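Long-range contact in terminal oxygenase component of carbazole 1,9a-dioxygenase (Nocardioides aromaticivorans, PDB 3GCF), which probably uses electrons passed through its Rieske cluster to a mononuclear iron to dioxygenate carbazole, as the terminal oxygenase of carbazole 1,9a-dioxygenase: residues S200-P212 against L251-A263. Residues are numbered along the deposited sequence; the frame is centred on the assembly and turned at random.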
ATOM      1  N   SER A 200      35.148  15.556  10.454  1.00 13.47           N
ATOM      2  CA  SER A 200      36.246  15.644  11.408  1.00 15.09           C
ATOM      3  C   SER A 200      36.953  14.287  11.409  1.00 14.53           C
ATOM      4  O   SER A 200      38.164  14.199  11.612  1.00 13.35           O
ATOM      5  CB  SER A 200      35.731  15.996  12.810  1.00 14.52           C
ATOM      6  OG  SER A 200      34.850  15.003  13.303  1.00 24.39           O
ATOM      7  N   GLY A 201      36.192  13.231  11.136  1.00 13.86           N
ATOM      8  CA  GLY A 201      36.767  11.897  11.106  1.00 14.59           C
ATOM      9  C   GLY A 201      37.988  11.773  10.209  1.00 15.59           C
ATOM     10  O   GLY A 201      38.958  11.097  10.562  1.00 17.08           O
ATOM     11  N   ASN A 202      37.953  12.419   9.046  1.00 13.23           N
ATOM     12  CA  ASN A 202      39.080  12.351   8.129  1.00 12.34           C
ATOM     13  C   ASN A 202      39.768  13.711   7.969  1.00 12.31           C
ATOM     14  O   ASN A 202      40.422  13.970   6.963  1.00 12.94           O
ATOM     15  CB  ASN A 202      38.623  11.805   6.767  1.00 11.63           C
ATOM     16  CG  ASN A 202      39.787  11.323   5.908  1.00 12.45           C
ATOM     17  OD1 ASN A 202      40.776  10.809   6.425  1.00 11.80           O
ATOM     18  ND2 ASN A 202      39.662  11.468   4.594  1.00  9.76           N
ATOM     19  N   ARG A 203      39.614  14.570   8.976  1.00 13.40           N
ATOM     20  CA  ARG A 203      40.232  15.899   8.997  1.00 16.17           C
ATOM     21  C   ARG A 203      40.041  16.671   7.708  1.00 15.25           C
ATOM     22  O   ARG A 203      40.978  17.283   7.200  1.00 17.50           O
ATOM     23  CB  ARG A 203      41.735  15.776   9.280  1.00 19.21           C
ATOM     24  CG  ARG A 203      42.071  15.210  10.645  1.00 25.49           C
ATOM     25  CD  ARG A 203      43.582  15.173  10.883  1.00 31.35           C
ATOM     26  NE  ARG A 203      44.263  14.134  10.106  1.00 36.57           N
ATOM     27  CZ  ARG A 203      45.134  14.365   9.124  1.00 37.91           C
ATOM     28  NH1 ARG A 203      45.449  15.609   8.777  1.00 36.74           N
ATOM     29  NH2 ARG A 203      45.701  13.344   8.493  1.00 39.41           N
ATOM     30  N   LEU A 204      38.826  16.655   7.183  1.00 14.47           N
ATOM     31  CA  LEU A 204      38.538  17.336   5.933  1.00 14.07           C
ATOM     32  C   LEU A 204      38.285  18.831   6.062  1.00 14.22           C
ATOM     33  O   LEU A 204      37.655  19.287   7.016  1.00 14.35           O
ATOM     34  CB  LEU A 204      37.308  16.720   5.263  1.00 11.95           C
ATOM     35  CG  LEU A 204      37.234  15.220   4.984  1.00 12.45           C
ATOM     36  CD1 LEU A 204      35.930  14.935   4.225  1.00  8.70           C
ATOM     37  CD2 LEU A 204      38.439  14.775   4.160  1.00 10.35           C
ATOM     38  N   ALA A 205      38.802  19.588   5.100  1.00 12.72           N
ATOM     39  CA  ALA A 205      38.545  21.020   5.041  1.00 14.51           C
ATOM     40  C   ALA A 205      37.348  20.906   4.109  1.00 13.73           C
ATOM     41  O   ALA A 205      37.510  20.767   2.899  1.00 14.77           O
ATOM     42  CB  ALA A 205      39.692  21.756   4.352  1.00 13.21           C
ATOM     43  N   PHE A 206      36.146  20.927   4.673  1.00 14.14           N
ATOM     44  CA  PHE A 206      34.953  20.744   3.858  1.00 12.16           C
ATOM     45  C   PHE A 206      34.031  21.949   3.874  1.00 11.59           C
ATOM     46  O   PHE A 206      33.491  22.315   4.917  1.00 13.94           O
ATOM     47  CB  PHE A 206      34.207  19.500   4.344  1.00 12.51           C
ATOM     48  CG  PHE A 206      33.317  18.885   3.311  1.00 13.47           C
ATOM     49  CD1 PHE A 206      33.856  18.321   2.158  1.00 14.34           C
ATOM     50  CD2 PHE A 206      31.939  18.860   3.489  1.00 13.93           C
ATOM     51  CE1 PHE A 206      33.034  17.740   1.199  1.00 14.97           C
ATOM     52  CE2 PHE A 206      31.108  18.280   2.531  1.00 14.44           C
ATOM     53  CZ  PHE A 206      31.657  17.720   1.388  1.00 15.02           C
ATOM     54  N   PRO A 207      33.821  22.570   2.706  1.00 10.21           N
ATOM     55  CA  PRO A 207      32.955  23.746   2.611  1.00  9.26           C
ATOM     56  C   PRO A 207      31.466  23.413   2.631  1.00  9.64           C
ATOM     57  O   PRO A 207      31.079  22.254   2.489  1.00  9.46           O
ATOM     58  CB  PRO A 207      33.396  24.379   1.300  1.00  8.53           C
ATOM     59  CG  PRO A 207      33.662  23.178   0.445  1.00  9.43           C
ATOM     60  CD  PRO A 207      34.409  22.241   1.392  1.00  9.11           C
ATOM     61  N   TYR A 208      30.639  24.439   2.820  1.00  8.91           N
ATOM     62  CA  TYR A 208      29.194  24.270   2.838  1.00 10.69           C
ATOM     63  C   TYR A 208      28.662  24.230   1.408  1.00 11.38           C
ATOM     64  O   TYR A 208      27.519  23.840   1.167  1.00 10.75           O
ATOM     65  CB  TYR A 208      28.524  25.418   3.600  1.00 11.69           C
ATOM     66  CG  TYR A 208      28.864  25.453   5.071  1.00 14.08           C
ATOM     67  CD1 TYR A 208      28.917  24.278   5.820  1.00 14.97           C
ATOM     68  CD2 TYR A 208      29.115  26.659   5.722  1.00 14.60           C
ATOM     69  CE1 TYR A 208      29.211  24.298   7.178  1.00 14.84           C
ATOM     70  CE2 TYR A 208      29.413  26.691   7.089  1.00 17.37           C
ATOM     71  CZ  TYR A 208      29.460  25.502   7.808  1.00 16.36           C
ATOM     72  OH  TYR A 208      29.778  25.507   9.146  1.00 16.43           O
ATOM     73  N   GLY A 209      29.503  24.644   0.465  1.00 12.08           N
ATOM     74  CA  GLY A 209      29.111  24.642  -0.931  1.00 13.04           C
ATOM     75  C   GLY A 209      30.181  25.201  -1.854  1.00 12.44           C
ATOM     76  O   GLY A 209      31.134  25.834  -1.402  1.00 13.28           O
ATOM     77  N   PHE A 210      30.026  24.943  -3.150  1.00 11.77           N
ATOM     78  CA  PHE A 210      30.949  25.440  -4.169  1.00 11.52           C
ATOM     79  C   PHE A 210      30.113  26.272  -5.135  1.00 11.80           C
ATOM     80  O   PHE A 210      29.126  25.784  -5.683  1.00 10.69           O
ATOM     81  CB  PHE A 210      31.586  24.288  -4.949  1.00 10.81           C
ATOM     82  CG  PHE A 210      32.541  23.456  -4.145  1.00 12.15           C
ATOM     83  CD1 PHE A 210      33.862  23.863  -3.968  1.00 11.26           C
ATOM     84  CD2 PHE A 210      32.127  22.252  -3.584  1.00 10.17           C
ATOM     85  CE1 PHE A 210      34.759  23.081  -3.246  1.00 12.18           C
ATOM     86  CE2 PHE A 210      33.015  21.462  -2.860  1.00 12.25           C
ATOM     87  CZ  PHE A 210      34.337  21.877  -2.691  1.00 12.24           C
ATOM     88  N   VAL A 211      30.514  27.518  -5.354  1.00 11.03           N
ATOM     89  CA  VAL A 211      29.791  28.404  -6.256  1.00 10.60           C
ATOM     90  C   VAL A 211      30.648  28.724  -7.483  1.00 11.51           C
ATOM     91  O   VAL A 211      31.804  29.129  -7.343  1.00 12.57           O
ATOM     92  CB  VAL A 211      29.424  29.721  -5.540  1.00 10.34           C
ATOM     93  CG1 VAL A 211      28.686  30.655  -6.494  1.00 10.56           C
ATOM     94  CG2 VAL A 211      28.563  29.417  -4.318  1.00  9.82           C
ATOM     95  N   PRO A 212      30.097  28.533  -8.699  1.00 11.69           N
ATOM     96  CA  PRO A 212      30.830  28.811  -9.940  1.00 11.32           C
ATOM     97  C   PRO A 212      31.414  30.221  -9.871  1.00 12.71           C
ATOM     98  O   PRO A 212      30.685  31.177  -9.610  1.00 10.91           O
ATOM     99  CB  PRO A 212      29.752  28.688 -11.014  1.00 11.33           C
ATOM    100  CG  PRO A 212      28.809  27.666 -10.430  1.00 12.47           C
ATOM    101  CD  PRO A 212      28.717  28.088  -8.989  1.00 11.60           C
ATOM    102  N   LEU A 251      27.282  30.052  11.036  1.00 17.94           N
ATOM    103  CA  LEU A 251      27.901  28.739  10.918  1.00 18.63           C
ATOM    104  C   LEU A 251      29.260  28.878  10.237  1.00 17.74           C
ATOM    105  O   LEU A 251      29.414  29.670   9.317  1.00 17.02           O
ATOM    106  CB  LEU A 251      26.989  27.844  10.074  1.00 21.37           C
ATOM    107  CG  LEU A 251      26.468  26.478  10.533  1.00 25.93           C
ATOM    108  CD1 LEU A 251      25.935  26.518  11.957  1.00 24.70           C
ATOM    109  CD2 LEU A 251      25.362  26.057   9.563  1.00 27.04           C
ATOM    110  N   SER A 252      30.250  28.120  10.694  1.00 17.35           N
ATOM    111  CA  SER A 252      31.572  28.162  10.075  1.00 18.67           C
ATOM    112  C   SER A 252      32.232  26.793  10.147  1.00 18.99           C
ATOM    113  O   SER A 252      32.202  26.129  11.182  1.00 17.94           O
ATOM    114  CB  SER A 252      32.462  29.207  10.749  1.00 17.27           C
ATOM    115  OG  SER A 252      32.528  28.989  12.143  1.00 22.31           O
ATOM    116  N   ALA A 253      32.818  26.367   9.034  1.00 19.21           N
ATOM    117  CA  ALA A 253      33.473  25.071   8.982  1.00 20.31           C
ATOM    118  C   ALA A 253      34.774  25.141   9.761  1.00 20.56           C
ATOM    119  O   ALA A 253      35.333  26.215   9.960  1.00 20.98           O
ATOM    120  CB  ALA A 253      33.744  24.674   7.530  1.00 21.07           C
ATOM    121  N   GLU A 254      35.254  23.990  10.204  1.00 21.90           N
ATOM    122  CA  GLU A 254      36.492  23.947  10.956  1.00 24.62           C
ATOM    123  C   GLU A 254      37.683  23.928  10.001  1.00 23.93           C
ATOM    124  O   GLU A 254      37.866  22.987   9.234  1.00 21.54           O
ATOM    125  CB  GLU A 254      36.527  22.707  11.853  1.00 28.29           C
ATOM    126  CG  GLU A 254      37.695  22.686  12.831  1.00 35.47           C
ATOM    127  CD  GLU A 254      37.409  23.455  14.111  1.00 38.98           C
ATOM    128  OE1 GLU A 254      36.798  24.544  14.040  1.00 39.79           O
ATOM    129  OE2 GLU A 254      37.806  22.969  15.194  1.00 42.16           O
ATOM    130  N   LEU A 255      38.473  24.996  10.038  1.00 24.85           N
ATOM    131  CA  LEU A 255      39.672  25.126   9.213  1.00 25.74           C
ATOM    132  C   LEU A 255      40.803  25.376  10.195  1.00 27.56           C
ATOM    133  O   LEU A 255      41.104  26.517  10.544  1.00 27.60           O
ATOM    134  CB  LEU A 255      39.538  26.307   8.248  1.00 24.48           C
ATOM    135  CG  LEU A 255      39.089  26.001   6.816  1.00 26.50           C
ATOM    136  CD1 LEU A 255      37.980  24.966   6.815  1.00 26.79           C
ATOM    137  CD2 LEU A 255      38.635  27.289   6.147  1.00 24.38           C
ATOM    138  N   THR A 256      41.411  24.298  10.664  1.00 30.47           N
ATOM    139  CA  THR A 256      42.485  24.413  11.630  1.00 33.67           C
ATOM    140  C   THR A 256      43.603  23.421  11.341  1.00 35.00           C
ATOM    141  O   THR A 256      43.461  22.221  11.563  1.00 35.73           O
ATOM    142  CB  THR A 256      41.936  24.220  13.073  1.00 33.70           C
ATOM    143  OG1 THR A 256      42.998  24.374  14.019  1.00 36.40           O
ATOM    144  CG2 THR A 256      41.297  22.846  13.239  1.00 34.99           C
ATOM    145  N   GLY A 257      44.700  23.959  10.811  1.00 37.90           N
ATOM    146  CA  GLY A 257      45.893  23.201  10.463  1.00 38.71           C
ATOM    147  C   GLY A 257      46.109  22.179   9.360  1.00 39.22           C
ATOM    148  O   GLY A 257      45.959  22.463   8.174  1.00 40.20           O
ATOM    149  N   GLU A 258      46.411  20.949   9.766  1.00 39.75           N
ATOM    150  CA  GLU A 258      46.630  19.858   8.819  1.00 39.42           C
ATOM    151  C   GLU A 258      45.348  19.106   8.443  1.00 36.10           C
ATOM    152  O   GLU A 258      45.090  18.013   8.947  1.00 37.90           O
ATOM    153  CB  GLU A 258      47.668  18.877   9.369  1.00 43.62           C
ATOM    154  CG  GLU A 258      48.809  19.539  10.124  1.00 50.04           C
ATOM    155  CD  GLU A 258      50.017  19.797   9.246  1.00 52.53           C
ATOM    156  OE1 GLU A 258      49.914  20.634   8.323  1.00 53.92           O
ATOM    157  OE2 GLU A 258      51.069  19.166   9.476  1.00 54.74           O
ATOM    158  N   GLU A 259      44.576  19.682   7.526  1.00 30.47           N
ATOM    159  CA  GLU A 259      43.362  19.041   7.028  1.00 26.74           C
ATOM    160  C   GLU A 259      43.540  18.552   5.590  1.00 24.38           C
ATOM    161  O   GLU A 259      44.403  19.039   4.861  1.00 22.43           O
ATOM    162  CB  GLU A 259      42.175  20.001   7.115  1.00 26.12           C
ATOM    163  CG  GLU A 259      41.915  20.543   8.511  1.00 26.41           C
ATOM    164  CD  GLU A 259      40.637  21.354   8.594  1.00 26.04           C
ATOM    165  OE1 GLU A 259      40.502  22.331   7.828  1.00 28.58           O
ATOM    166  OE2 GLU A 259      39.768  21.014   9.422  1.00 25.58           O
ATOM    167  N   LYS A 260      42.717  17.585   5.192  1.00 21.72           N
ATOM    168  CA  LYS A 260      42.769  17.025   3.853  1.00 18.56           C
ATOM    169  C   LYS A 260      41.848  17.743   2.882  1.00 18.07           C
ATOM    170  O   LYS A 260      40.778  18.223   3.255  1.00 18.18           O
ATOM    171  CB  LYS A 260      42.415  15.537   3.903  1.00 16.55           C
ATOM    172  CG  LYS A 260      43.309  14.730   4.833  1.00 14.58           C
ATOM    173  CD  LYS A 260      42.924  13.255   4.834  1.00 15.77           C
ATOM    174  CE  LYS A 260      43.723  12.475   5.861  1.00 13.26           C
ATOM    175  NZ  LYS A 260      43.438  11.028   5.758  1.00 16.37           N
ATOM    176  N   LYS A 261      42.278  17.807   1.629  1.00 17.18           N
ATOM    177  CA  LYS A 261      41.510  18.455   0.586  1.00 19.12           C
ATOM    178  C   LYS A 261      40.932  17.390  -0.340  1.00 17.59           C
ATOM    179  O   LYS A 261      41.652  16.518  -0.822  1.00 17.50           O
ATOM    180  CB  LYS A 261      42.411  19.404  -0.211  1.00 23.22           C
ATOM    181  CG  LYS A 261      41.696  20.216  -1.290  1.00 31.00           C
ATOM    182  CD  LYS A 261      40.861  21.370  -0.712  1.00 35.41           C
ATOM    183  CE  LYS A 261      39.595  20.884  -0.008  1.00 38.17           C
ATOM    184  NZ  LYS A 261      38.874  22.005   0.669  1.00 38.90           N
ATOM    185  N   VAL A 262      39.629  17.459  -0.584  1.00 15.54           N
ATOM    186  CA  VAL A 262      38.985  16.493  -1.454  1.00 13.05           C
ATOM    187  C   VAL A 262      38.077  17.205  -2.441  1.00 12.02           C
ATOM    188  O   VAL A 262      37.972  18.425  -2.423  1.00 10.09           O
ATOM    189  CB  VAL A 262      38.165  15.463  -0.636  1.00 14.79           C
ATOM    190  CG1 VAL A 262      39.096  14.693   0.310  1.00  8.90           C
ATOM    191  CG2 VAL A 262      37.056  16.169   0.148  1.00 11.69           C
ATOM    192  N   ALA A 263      37.439  16.441  -3.319  1.00 11.75           N
ATOM    193  CA  ALA A 263      36.540  17.012  -4.311  1.00 11.86           C
ATOM    194  C   ALA A 263      37.159  18.190  -5.085  1.00 12.54           C
ATOM    195  O   ALA A 263      36.660  19.313  -5.036  1.00 12.33           O
ATOM    196  CB  ALA A 263      35.233  17.451  -3.631  1.00  9.24           C
TER
HETATM  197  O   HOH W   1      36.142  21.272   7.755  1.00 16.49           O
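K260 grips segment 200-212 with both its backbone and its amine. Its N donates to R203 O (2.7 Å), its O accepts from A205 N almost straight (3.0 Å, 170° at the hydrogen), and together these make a single beta bridge opposite L204. The side chain runs extended across N202 at roughly a right angle, and NZ reaches N202 OD1 at 2.8 Å, tilted from the amide plane. A methionine in its place would probably cost N202 OD1 a hydrogen bond and leave D281 without its salt-bridge partner. K261 starts out away from segment 200-212, but bends at chi2 (75°) and chi3 (-72°) bring NZ back to A205 O at 2.9 Å. L204 CD2 packs on V262 CG1 (3.9 Å), while V262 CG2 lies at the edge of the F206 ring.

Both segments belong to the catalytic, ring-hydroxylase part of the chain: the F206 ring meets F333 roughly perpendicularly and lies about 4 Å, side chain to side chain, from the iron ligand H193. R203, at positive phi, is the C-prime residue of the Schellman motif that closes helix 197-201, and the L204-K260 bridge directly follows it. Farther along, Y208 packs CE2 on L251 CB at 4.0 Å, with L251 O near the ring's edge. A water ties L204 O and F206 N to E254 O.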